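Side-chain contacts in clavulanic acid biosynthesis oligopeptide binding protein 2 (Streptomyces clavuligerus, PDB 2WOL), which probably binds peptides as an extracellular solute-binding protein of the clavulanic acid biosynthetic pathway: residues 494-497 with 498-501; 120-123 with 124-128; 374-377 with 378-381. All blocks are in the same frame, centred on the assembly; numbering follows the deposited sequence.

Contact 1: 494-497 with 498-501; sequences IDET and LHTT
Leu-498 packs back against the preceding turn of helix 488-499, where its CG lies 3.5 Å from Ile-494 O. The same carbonyl oxygen accepts two bonds: Leu-498 N reaches it in the ordinary helical manner, while Thr-497 OG1 comes in on a lone pair in the carbonyl plane at 2.7 Å from Ile-494 O. A chi1 of 71° places the Thr-497 hydroxyl between its backbone N and carbonyl carbon, from where it reaches back to Ile-494 O. Here the helix is running out, and the bonding changes from i to i+4 toward i to i+3. Glu-496 O illustrates the change. His-499 N donates to Glu-496 O at 3.3 Å from one face of the carbonyl plane, and Thr-500 OG1 at 2.6 Å from the opposite face, neither on a lone pair. The next bond, Thr-500 N to Thr-497 O, spans 3.1 Å. His-499 folds its ring back so that Glu-496 O stands 3.5 Å above the plane, over the ring centre. A water donates to both Glu-496 OE2 and Thr-500 OG1, tying the carboxylate to the Thr-500 hydroxyl. Leu-498 presses on Tyr-461 of helix 460-468 and on Phe-180, Thr-497 and Thr-500 meet Leu-509 of helix 503-520, and Asp-495 forms a salt bridge with Arg-471.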
# COMPACT_ATOMS: atom_id res chain seq x y z
N ILE A 494 3.67 19.55 -6.84
CA ILE A 494 2.66 18.52 -6.57
C ILE A 494 1.28 19.02 -7.00
O ILE A 494 0.55 18.33 -7.71
CB ILE A 494 2.68 18.07 -5.09
CG1 ILE A 494 3.98 17.29 -4.79
CG2 ILE A 494 1.44 17.22 -4.75
CD1 ILE A 494 4.17 16.90 -3.34
N ASP A 495 0.93 20.24 -6.59
CA ASP A 495 -0.34 20.85 -6.99
C ASP A 495 -0.46 20.90 -8.51
O ASP A 495 -1.53 20.61 -9.06
CB ASP A 495 -0.49 22.25 -6.39
CG ASP A 495 -0.80 22.23 -4.90
OD1 ASP A 495 -1.14 21.15 -4.37
OD2 ASP A 495 -0.71 23.30 -4.26
N GLU A 496 0.62 21.24 -9.20
CA GLU A 496 0.59 21.30 -10.67
C GLU A 496 0.28 19.95 -11.31
O GLU A 496 -0.52 19.88 -12.24
CB GLU A 496 1.89 21.88 -11.24
CG GLU A 496 1.76 22.25 -12.72
CD GLU A 496 2.99 22.94 -13.29
OE1 GLU A 496 3.84 23.41 -12.51
OE2 GLU A 496 3.08 23.02 -14.53
N THR A 497 0.89 18.87 -10.80
CA THR A 497 0.62 17.53 -11.34
C THR A 497 -0.87 17.19 -11.27
O THR A 497 -1.42 16.58 -12.18
CB THR A 497 1.42 16.41 -10.61
OG1 THR A 497 0.91 16.21 -9.29
CG2 THR A 497 2.91 16.73 -10.55
N LEU A 498 -1.52 17.61 -10.18
CA LEU A 498 -2.91 17.24 -9.90
C LEU A 498 -3.93 17.81 -10.90
O LEU A 498 -5.02 17.25 -11.04
CB LEU A 498 -3.29 17.60 -8.46
CG LEU A 498 -2.61 16.75 -7.38
CD1 LEU A 498 -2.89 17.31 -6.00
CD2 LEU A 498 -3.02 15.28 -7.47
N HIS A 499 -3.57 18.90 -11.58
CA HIS A 499 -4.43 19.46 -12.63
C HIS A 499 -3.87 19.29 -14.04
O HIS A 499 -4.48 19.74 -15.02
CB HIS A 499 -4.76 20.94 -12.36
CG HIS A 499 -3.60 21.87 -12.55
ND1 HIS A 499 -3.02 22.55 -11.50
CD2 HIS A 499 -2.92 22.24 -13.66
CE1 HIS A 499 -2.03 23.30 -11.96
NE2 HIS A 499 -1.95 23.12 -13.27
N THR A 500 -2.71 18.64 -14.15
CA THR A 500 -2.09 18.39 -15.46
C THR A 500 -2.75 17.17 -16.10
O THR A 500 -2.67 16.06 -15.56
CB THR A 500 -0.55 18.22 -15.35
OG1 THR A 500 0.02 19.41 -14.79
CG2 THR A 500 0.08 17.98 -16.71
N THR A 501 -3.40 17.38 -17.24
CA THR A 501 -4.13 16.32 -17.93
C THR A 501 -3.20 15.37 -18.68
O THR A 501 -3.43 14.16 -18.69
CB THR A 501 -5.19 16.88 -18.90
OG1 THR A 501 -4.55 17.71 -19.88
CG2 THR A 501 -6.24 17.69 -18.16
O HOH W 1 1.11 21.60 -16.06

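Contact 2: 120-123 with 124-128; sequences VRHA and VQRVF
Arg-126 crosses the His-122 ring obliquely, one turn on in helix 117-127, an i to i+4 pairing on a buried helix of the solute-binding protein fold. Arg-126 CB rests 3.3 Å from Ala-123 O. With CG anti to the carbonyl carbon (chi1 -71°), the chain runs back along the helix, and Arg-126 CG comes within 3.1 Å of His-122 O. Arg-126 CG also makes a CH-pi contact over the face of the imidazole, 4.1 Å from the centroid of the His-122 ring. Arg-126 CD follows, 3.7 Å from His-122 CD2, before the chain bends at chi3 and turns the guanidinium 41° from the ring plane. Asp-200 joins the two side chains, since its OD2 takes a salt bridge from Arg-126 NE and a hydrogen bond from His-122 NE2; Arg-126 NH2 pairs with Asp-47. The two carboxylates and the water at NH1 fix the guanidinium's rotation. On the adjoining side, Gln-125 and Arg-121 run alongside each other, their amide and guanidinium planes 3° apart, with Gln-125 OE1 3.4 Å from Arg-121 CG. Their polar ends are held by loop and strand backbone, OE1 by Leu-161 N and Arg-121 NH1 by Val-164 O. At the arginine's tip, a water in the guanidinium plane accepts from Arg-126 NH1 at 2.9 Å and donates to Ala-123 O.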
# COMPACT_ATOMS: atom_id res chain seq x y z
N VAL A 120 -23.39 4.92 -2.57
CA VAL A 120 -22.00 5.30 -2.81
C VAL A 120 -21.71 6.60 -2.07
O VAL A 120 -20.68 6.72 -1.40
CB VAL A 120 -21.66 5.42 -4.31
CG1 VAL A 120 -20.20 5.84 -4.50
CG2 VAL A 120 -21.93 4.11 -5.03
N ARG A 121 -22.62 7.57 -2.17
CA ARG A 121 -22.48 8.79 -1.39
C ARG A 121 -22.44 8.46 0.10
O ARG A 121 -21.61 9.02 0.83
CB ARG A 121 -23.61 9.77 -1.66
CG ARG A 121 -23.53 11.01 -0.79
CD ARG A 121 -24.38 12.12 -1.32
NE ARG A 121 -25.80 11.84 -1.15
CZ ARG A 121 -26.77 12.60 -1.64
NH1 ARG A 121 -26.46 13.70 -2.33
NH2 ARG A 121 -28.04 12.27 -1.43
N HIS A 122 -23.31 7.57 0.54
CA HIS A 122 -23.34 7.21 1.96
C HIS A 122 -22.01 6.62 2.42
O HIS A 122 -21.52 6.98 3.49
CB HIS A 122 -24.50 6.26 2.30
CG HIS A 122 -24.60 5.97 3.76
ND1 HIS A 122 -25.02 6.92 4.67
CD2 HIS A 122 -24.29 4.87 4.48
CE1 HIS A 122 -24.98 6.41 5.89
NE2 HIS A 122 -24.54 5.16 5.80
N ALA A 123 -21.43 5.74 1.61
CA ALA A 123 -20.12 5.15 1.91
C ALA A 123 -19.05 6.23 2.08
O ALA A 123 -18.27 6.20 3.04
CB ALA A 123 -19.72 4.18 0.82
N VAL A 124 -19.02 7.18 1.15
CA VAL A 124 -18.06 8.28 1.21
C VAL A 124 -18.32 9.16 2.44
O VAL A 124 -17.39 9.58 3.13
CB VAL A 124 -18.08 9.10 -0.10
CG1 VAL A 124 -17.22 10.34 0.02
CG2 VAL A 124 -17.60 8.23 -1.27
N GLN A 125 -19.59 9.41 2.73
CA GLN A 125 -19.97 10.18 3.91
C GLN A 125 -19.53 9.51 5.21
O GLN A 125 -19.07 10.19 6.13
CB GLN A 125 -21.48 10.44 3.93
CG GLN A 125 -21.89 11.50 2.92
CD GLN A 125 -23.39 11.70 2.80
OE1 GLN A 125 -23.83 12.64 2.14
NE2 GLN A 125 -24.18 10.82 3.41
N ARG A 126 -19.65 8.18 5.27
CA ARG A 126 -19.23 7.39 6.44
C ARG A 126 -17.78 7.65 6.84
O ARG A 126 -17.46 7.67 8.03
CB ARG A 126 -19.41 5.89 6.17
CG ARG A 126 -20.84 5.43 6.14
CD ARG A 126 -20.92 3.96 5.78
NE ARG A 126 -20.88 3.09 6.96
CZ ARG A 126 -19.93 2.20 7.24
NH1 ARG A 126 -18.88 2.04 6.43
NH2 ARG A 126 -20.02 1.48 8.34
N VAL A 127 -16.91 7.82 5.85
CA VAL A 127 -15.49 8.09 6.10
C VAL A 127 -15.30 9.30 7.02
O VAL A 127 -14.35 9.34 7.82
CB VAL A 127 -14.72 8.26 4.77
CG1 VAL A 127 -13.27 8.67 5.01
CG2 VAL A 127 -14.79 6.98 3.94
N PHE A 128 -16.21 10.27 6.93
CA PHE A 128 -16.14 11.49 7.73
C PHE A 128 -16.41 11.26 9.22
O PHE A 128 -16.03 12.08 10.05
CB PHE A 128 -17.11 12.54 7.19
CG PHE A 128 -16.64 13.22 5.94
CD1 PHE A 128 -16.64 12.54 4.72
CD2 PHE A 128 -16.21 14.54 5.96
CE1 PHE A 128 -16.22 13.16 3.56
CE2 PHE A 128 -15.78 15.18 4.80
CZ PHE A 128 -15.79 14.48 3.60
O HOH W 2 -26.77 8.91 3.54
O HOH W 3 -18.11 3.25 3.90

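Contact 3: 374-377 with 378-381; sequences DLDA and ARAE
Ala-378 N donates to Asp-374 O at 3.0 Å, opening the i to i+4 ladder of helix 375-384, and the same aspartate caps the helix through its side chain. As the N-cap residue, Asp-374 takes the amide of Ala-377 on its carboxylate: the bond from Ala-377 N to Asp-374 OD1 is 3.0 Å long and nearly straight at 167°, and the donor lies well above the carboxylate plane. A negative charge here would be expected to suit the positive end of the helix dipole. The ladder continues with Arg-379 N bonded to Leu-375 O at 2.9 Å and Glu-381 N to Ala-377 O. A water also donates to Ala-377 O and to Glu-381 OE2, linking the glutamate to the helix backbone; the bend of its chain at chi2 (-69°) keeps the carboxylate close by. Packing beside Leu-375 is led by Arg-379. Arg-379 CG passes 3.3 Å from Leu-375 O, and the extended chain then carries the guanidinium across Leu-375, whose CB lies over one face, 3.6 Å from Arg-379 NH1. Asp-376 OD1 sits near the guanidinium plane, 4.1 Å from Arg-379 NH1, an attraction too long for a salt bridge. Arg-379 NH2 instead bonds to Arg-415 O, in the loop after helix 401-414, where Leu-375 also touches Val-416. Ala-377 and Glu-381 lean on Tyr-327 of helix 319-327.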
# COMPACT_ATOMS: atom_id res chain seq x y z
N ASP A 374 31.17 6.53 -0.37
CA ASP A 374 32.22 7.46 -0.77
C ASP A 374 32.58 8.28 0.45
O ASP A 374 31.96 9.31 0.74
CB ASP A 374 31.75 8.36 -1.92
CG ASP A 374 32.85 9.26 -2.46
OD1 ASP A 374 33.87 9.44 -1.76
OD2 ASP A 374 32.68 9.80 -3.57
N LEU A 375 33.59 7.81 1.18
CA LEU A 375 33.95 8.41 2.46
C LEU A 375 34.67 9.74 2.29
O LEU A 375 34.55 10.61 3.14
CB LEU A 375 34.77 7.43 3.30
CG LEU A 375 34.15 6.05 3.55
CD1 LEU A 375 34.98 5.26 4.55
CD2 LEU A 375 32.69 6.14 4.01
N ASP A 376 35.37 9.91 1.17
CA ASP A 376 35.97 11.20 0.84
C ASP A 376 34.89 12.27 0.68
O ASP A 376 35.00 13.36 1.24
CB ASP A 376 36.82 11.12 -0.43
CG ASP A 376 38.14 10.41 -0.22
OD1 ASP A 376 38.57 10.22 0.94
OD2 ASP A 376 38.78 10.07 -1.24
N ALA A 377 33.84 11.95 -0.07
CA ALA A 377 32.74 12.89 -0.29
C ALA A 377 32.01 13.18 1.02
O ALA A 377 31.66 14.33 1.29
CB ALA A 377 31.78 12.36 -1.33
N ALA A 378 31.78 12.14 1.82
CA ALA A 378 31.12 12.28 3.12
C ALA A 378 31.90 13.21 4.06
O ALA A 378 31.31 14.07 4.72
CB ALA A 378 30.91 10.92 3.78
N ARG A 379 33.22 13.03 4.11
CA ARG A 379 34.06 13.86 4.97
C ARG A 379 34.07 15.32 4.53
O ARG A 379 34.09 16.23 5.36
CB ARG A 379 35.49 13.30 5.06
CG ARG A 379 35.59 12.07 5.94
CD ARG A 379 36.99 11.48 5.97
NE ARG A 379 36.96 10.15 6.59
CZ ARG A 379 37.27 9.02 5.97
NH1 ARG A 379 37.66 9.02 4.70
NH2 ARG A 379 37.21 7.87 6.63
N ALA A 380 34.03 15.53 3.21
CA ALA A 380 33.95 16.89 2.67
C ALA A 380 32.63 17.55 3.06
O ALA A 380 32.60 18.73 3.41
CB ALA A 380 34.12 16.87 1.17
N GLU A 381 31.53 16.78 3.03
CA GLU A 381 30.23 17.28 3.45
C GLU A 381 30.23 17.62 4.95
O GLU A 381 29.72 18.67 5.35
CB GLU A 381 29.12 16.27 3.15
CG GLU A 381 28.87 16.00 1.66
CD GLU A 381 28.26 17.16 0.89
OE1 GLU A 381 27.61 18.03 1.51
OE2 GLU A 381 28.43 17.19 -0.35
O HOH W 4 31.11 16.17 -0.98

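Overall arrangement
The three contacts are local, each within or at the end of a different helix; they follow one another along the chain in the order 2, 3, 1, and none touches another. Contacts 2 and 3 lie on opposite sides of the chain's centre, with their own centres about 53 Å apart and nearest atoms about 42 Å apart. Contact 1 is nearer to each of them than they are to one another, its centre about 26 Å from that of contact 2 and about 37 Å from that of contact 3. Burial differs too: contact 2 is a buried turn, contact 1 a partly buried helix end, and contact 3 a helix start at the surface, about 35 Å from the chain's centre.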